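Local coordinates for protein putative alcohol dehydrogenase (Sinorhizobium meliloti, PDB 4J6F) that probably oxidises alcohols with a nicotinamide cofactor, as a member of the medium-chain dehydrogenase/reductase superfamily, at residues G111-V119 with I130-F138. Sequence-based numbering, arbitrary orientation.
Sequences GTDTVGHIV and IGERVMVDF
The imidazole of His-117 has Arg-133 CA over one face, displaced toward the rim, while the carbonyl O of Gly-131 lies near the ring plane at its edge. The Phe-138 ring, which also meets Tyr-153, has the methyl CG2 of Thr-112 obliquely at its CD2, 3.3 Å away; threonine suits both needs, an apolar methyl for the ring and an OG1 hydrogen-bonded elsewhere. Arg-133 leaves the strand with CG anti to its backbone N (chi1 -165°), which brings CG within 3.7 Å of His-117 CE1; the guanidinium then bends away, turned 39° from the ring. Arginine's long aliphatic part packs against the imidazole, while NH2 hydrogen-bonds Leu-180 O and forms a salt bridge with Asp-182, which also accepts a hydrogen bond from His-117 NE2. The segments belong to strands 113-121 and 133-140, an antiparallel beta hairpin of the GroES-like domain. Gly-116, whose nearly fully extended backbone glycine accommodates readily, forms a hydrogen-bonded pair with Val-134 (Val-134 N to Gly-116 O 2.8 Å); Val-136 N to Thr-114 O continues the ladder. Branched Val-134 packs against Ile-66, strand 173-175 and Ile-118, its CG1 4.0 Å from Ile-118 CD1. Gly-131, whose positive phi (97°) glycine adopts easily, donates its N to Ile-118 O at 2.8 Å.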
ATOM      1  N   GLY A 111       4.691  -4.688 -29.464  1.00 32.37           N
ATOM      2  CA  GLY A 111       4.780  -3.265 -29.764  1.00 32.42           C
ATOM      3  C   GLY A 111       3.541  -2.564 -29.271  1.00 34.27           C
ATOM      4  O   GLY A 111       2.436  -2.861 -29.725  1.00 36.41           O
ATOM      5  N   THR A 112       3.726  -1.688 -28.292  1.00 33.15           N
ATOM      6  CA  THR A 112       2.633  -0.983 -27.646  1.00 32.21           C
ATOM      7  C   THR A 112       2.430   0.449 -28.100  1.00 33.12           C
ATOM      8  O   THR A 112       1.309   0.894 -28.266  1.00 37.94           O
ATOM      9  CB  THR A 112       2.827  -0.973 -26.122  1.00 33.44           C
ATOM     10  OG1 THR A 112       4.176  -0.634 -25.820  1.00 34.40           O
ATOM     11  CG2 THR A 112       2.554  -2.321 -25.553  1.00 33.66           C
ATOM     12  N   ASP A 113       3.522   1.170 -28.292  1.00 31.87           N
ATOM     13  CA  ASP A 113       3.475   2.606 -28.596  1.00 32.66           C
ATOM     14  C   ASP A 113       3.432   2.912 -30.081  1.00 33.42           C
ATOM     15  O   ASP A 113       4.372   3.473 -30.637  1.00 36.12           O
ATOM     16  CB  ASP A 113       4.659   3.310 -27.954  1.00 33.67           C
ATOM     17  CG  ASP A 113       4.684   3.136 -26.457  1.00 37.24           C
ATOM     18  OD1 ASP A 113       3.613   2.832 -25.891  1.00 37.03           O
ATOM     19  OD2 ASP A 113       5.769   3.290 -25.851  1.00 40.53           O
ATOM     20  N   THR A 114       2.321   2.558 -30.712  1.00 31.66           N
ATOM     21  CA  THR A 114       2.201   2.608 -32.163  1.00 30.46           C
ATOM     22  C   THR A 114       1.641   3.941 -32.661  1.00 30.11           C
ATOM     23  O   THR A 114       0.637   4.453 -32.144  1.00 30.30           O
ATOM     24  CB  THR A 114       1.323   1.450 -32.662  1.00 30.94           C
ATOM     25  OG1 THR A 114       1.814   0.225 -32.111  1.00 33.72           O
ATOM     26  CG2 THR A 114       1.352   1.350 -34.162  1.00 30.33           C
ATOM     27  N   VAL A 115       2.306   4.503 -33.664  1.00 29.29           N
ATOM     28  CA  VAL A 115       1.758   5.627 -34.406  1.00 30.90           C
ATOM     29  C   VAL A 115       1.633   5.196 -35.874  1.00 32.10           C
ATOM     30  O   VAL A 115       2.497   4.474 -36.383  1.00 32.42           O
ATOM     31  CB  VAL A 115       2.646   6.893 -34.276  1.00 30.48           C
ATOM     32  CG1 VAL A 115       2.139   8.010 -35.183  1.00 31.11           C
ATOM     33  CG2 VAL A 115       2.693   7.379 -32.838  1.00 28.24           C
ATOM     34  N   GLY A 116       0.566   5.628 -36.549  1.00 31.96           N
ATOM     35  CA  GLY A 116       0.412   5.357 -37.982  1.00 31.93           C
ATOM     36  C   GLY A 116      -0.678   6.146 -38.688  1.00 33.09           C
ATOM     37  O   GLY A 116      -1.255   7.078 -38.128  1.00 30.97           O
ATOM     38  N   HIS A 117      -0.965   5.745 -39.927  1.00 37.03           N
ATOM     39  CA  HIS A 117      -1.970   6.392 -40.782  1.00 37.29           C
ATOM     40  C   HIS A 117      -3.085   5.403 -41.135  1.00 36.35           C
ATOM     41  O   HIS A 117      -2.819   4.296 -41.606  1.00 37.42           O
ATOM     42  CB  HIS A 117      -1.294   6.963 -42.032  1.00 39.96           C
ATOM     43  CG  HIS A 117      -0.303   8.039 -41.718  1.00 48.47           C
ATOM     44  ND1 HIS A 117      -0.555   9.377 -41.947  1.00 54.50           N
ATOM     45  CD2 HIS A 117       0.920   7.983 -41.132  1.00 51.85           C
ATOM     46  CE1 HIS A 117       0.481  10.095 -41.543  1.00 56.97           C
ATOM     47  NE2 HIS A 117       1.387   9.273 -41.038  1.00 54.80           N
ATOM     48  N   ILE A 118      -4.330   5.784 -40.866  1.00 33.12           N
ATOM     49  CA  ILE A 118      -5.457   4.915 -41.158  1.00 31.61           C
ATOM     50  C   ILE A 118      -5.563   4.765 -42.664  1.00 33.91           C
ATOM     51  O   ILE A 118      -5.684   5.758 -43.373  1.00 37.68           O
ATOM     52  CB  ILE A 118      -6.775   5.495 -40.621  1.00 30.27           C
ATOM     53  CG1 ILE A 118      -6.678   5.724 -39.104  1.00 28.34           C
ATOM     54  CG2 ILE A 118      -7.943   4.585 -40.993  1.00 30.38           C
ATOM     55  CD1 ILE A 118      -7.985   6.096 -38.453  1.00 28.29           C
ATOM     56  N   VAL A 119      -5.511   3.533 -43.154  1.00 32.28           N
ATOM     57  CA  VAL A 119      -5.570   3.287 -44.591  1.00 32.16           C
ATOM     58  C   VAL A 119      -6.821   2.522 -45.020  1.00 32.93           C
ATOM     59  O   VAL A 119      -7.181   2.537 -46.186  1.00 35.08           O
ATOM     60  CB  VAL A 119      -4.313   2.548 -45.105  1.00 32.21           C
ATOM     61  CG1 VAL A 119      -3.087   3.434 -44.999  1.00 32.17           C
ATOM     62  CG2 VAL A 119      -4.085   1.250 -44.345  1.00 31.90           C
ATOM     63  N   ILE A 130     -10.081   7.818 -43.063  1.00 39.05           N
ATOM     64  CA  ILE A 130      -8.918   7.408 -43.829  1.00 36.82           C
ATOM     65  C   ILE A 130      -7.985   8.598 -44.020  1.00 36.04           C
ATOM     66  O   ILE A 130      -8.430   9.717 -44.256  1.00 36.45           O
ATOM     67  CB  ILE A 130      -9.325   6.764 -45.162  1.00 37.79           C
ATOM     68  CG1 ILE A 130      -9.752   5.316 -44.926  1.00 37.88           C
ATOM     69  CG2 ILE A 130      -8.182   6.813 -46.171  1.00 38.56           C
ATOM     70  CD1 ILE A 130     -10.569   4.722 -46.053  1.00 39.80           C
ATOM     71  N   GLY A 131      -6.691   8.351 -43.865  1.00 36.25           N
ATOM     72  CA  GLY A 131      -5.679   9.382 -44.072  1.00 37.34           C
ATOM     73  C   GLY A 131      -5.208  10.075 -42.809  1.00 37.61           C
ATOM     74  O   GLY A 131      -4.229  10.820 -42.850  1.00 38.91           O
ATOM     75  N   GLU A 132      -5.905   9.833 -41.695  1.00 36.06           N
ATOM     76  CA  GLU A 132      -5.584  10.453 -40.417  1.00 34.92           C
ATOM     77  C   GLU A 132      -4.318   9.878 -39.801  1.00 34.51           C
ATOM     78  O   GLU A 132      -4.037   8.685 -39.940  1.00 34.76           O
ATOM     79  CB  GLU A 132      -6.732  10.274 -39.443  1.00 35.26           C
ATOM     80  CG  GLU A 132      -7.760  11.378 -39.510  1.00 38.41           C
ATOM     81  CD  GLU A 132      -9.045  11.028 -38.782  1.00 41.90           C
ATOM     82  OE1 GLU A 132      -9.026  10.156 -37.881  1.00 42.15           O
ATOM     83  OE2 GLU A 132     -10.085  11.626 -39.119  1.00 44.72           O
ATOM     84  N   ARG A 133      -3.563  10.743 -39.126  1.00 34.04           N
ATOM     85  CA  ARG A 133      -2.378  10.352 -38.382  1.00 32.91           C
ATOM     86  C   ARG A 133      -2.824  10.082 -36.946  1.00 34.07           C
ATOM     87  O   ARG A 133      -3.296  10.987 -36.241  1.00 36.52           O
ATOM     88  CB  ARG A 133      -1.322  11.459 -38.458  1.00 32.27           C
ATOM     89  CG  ARG A 133       0.081  11.055 -38.030  1.00 33.11           C
ATOM     90  CD  ARG A 133       0.314  11.229 -36.524  1.00 35.35           C
ATOM     91  NE  ARG A 133       0.072  12.592 -36.012  1.00 35.60           N
ATOM     92  CZ  ARG A 133       1.019  13.503 -35.772  1.00 33.55           C
ATOM     93  NH1 ARG A 133       0.676  14.699 -35.301  1.00 33.94           N
ATOM     94  NH2 ARG A 133       2.304  13.224 -35.987  1.00 31.43           N
ATOM     95  N   VAL A 134      -2.704   8.828 -36.522  1.00 32.40           N
ATOM     96  CA  VAL A 134      -3.168   8.434 -35.199  1.00 31.17           C
ATOM     97  C   VAL A 134      -2.093   7.886 -34.262  1.00 32.06           C
ATOM     98  O   VAL A 134      -1.154   7.195 -34.674  1.00 31.78           O
ATOM     99  CB  VAL A 134      -4.341   7.435 -35.256  1.00 29.58           C
ATOM    100  CG1 VAL A 134      -5.543   8.078 -35.928  1.00 30.47           C
ATOM    101  CG2 VAL A 134      -3.935   6.139 -35.947  1.00 28.48           C
HETATM  102  N   MSE A 135      -2.257   8.229 -32.991  1.00 33.52           N
HETATM  103  CA  MSE A 135      -1.537   7.605 -31.907  1.00 35.42           C
HETATM  104  C   MSE A 135      -2.455   6.575 -31.325  1.00 32.36           C
HETATM  105  O   MSE A 135      -3.572   6.900 -30.920  1.00 33.82           O
HETATM  106  CB  MSE A 135      -1.282   8.683 -30.880  1.00 42.69           C
HETATM  107  CG  MSE A 135      -0.312   8.198 -29.818  1.00 51.18           C
HETATM  108 SE   MSE A 135      -0.368   9.521 -28.370  1.00 57.96          SE
HETATM  109  CE  MSE A 135      -0.554   8.275 -26.859  1.00 59.52           C
ATOM    110  N   VAL A 136      -2.000   5.325 -31.300  1.00 28.78           N
ATOM    111  CA  VAL A 136      -2.769   4.212 -30.750  1.00 27.76           C
ATOM    112  C   VAL A 136      -2.770   4.213 -29.221  1.00 29.72           C
ATOM    113  O   VAL A 136      -1.712   4.315 -28.592  1.00 31.07           O
ATOM    114  CB  VAL A 136      -2.181   2.874 -31.222  1.00 27.02           C
ATOM    115  CG1 VAL A 136      -2.797   1.709 -30.463  1.00 26.89           C
ATOM    116  CG2 VAL A 136      -2.386   2.706 -32.715  1.00 28.02           C
ATOM    117  N   ASP A 137      -3.951   4.095 -28.622  1.00 30.53           N
ATOM    118  CA  ASP A 137      -4.041   3.771 -27.203  1.00 30.17           C
ATOM    119  C   ASP A 137      -3.949   2.253 -27.107  1.00 31.05           C
ATOM    120  O   ASP A 137      -4.850   1.545 -27.543  1.00 32.90           O
ATOM    121  CB  ASP A 137      -5.359   4.267 -26.612  1.00 30.38           C
ATOM    122  CG  ASP A 137      -5.599   3.761 -25.194  1.00 31.68           C
ATOM    123  OD1 ASP A 137      -4.747   3.025 -24.639  1.00 31.61           O
ATOM    124  OD2 ASP A 137      -6.654   4.107 -24.629  1.00 32.63           O
ATOM    125  N   PHE A 138      -2.862   1.752 -26.540  1.00 30.32           N
ATOM    126  CA  PHE A 138      -2.613   0.314 -26.526  1.00 30.79           C
ATOM    127  C   PHE A 138      -3.579  -0.490 -25.628  1.00 31.24           C
ATOM    128  O   PHE A 138      -3.594  -1.722 -25.690  1.00 32.60           O
ATOM    129  CB  PHE A 138      -1.125   0.016 -26.204  1.00 30.62           C
ATOM    130  CG  PHE A 138      -0.763   0.116 -24.737  1.00 31.88           C
ATOM    131  CD1 PHE A 138      -1.093   1.245 -23.976  1.00 31.67           C
ATOM    132  CD2 PHE A 138      -0.068  -0.916 -24.114  1.00 33.74           C
ATOM    133  CE1 PHE A 138      -0.743   1.335 -22.633  1.00 30.47           C
ATOM    134  CE2 PHE A 138       0.288  -0.832 -22.761  1.00 33.95           C
ATOM    135  CZ  PHE A 138      -0.044   0.300 -22.022  1.00 31.05           C
TER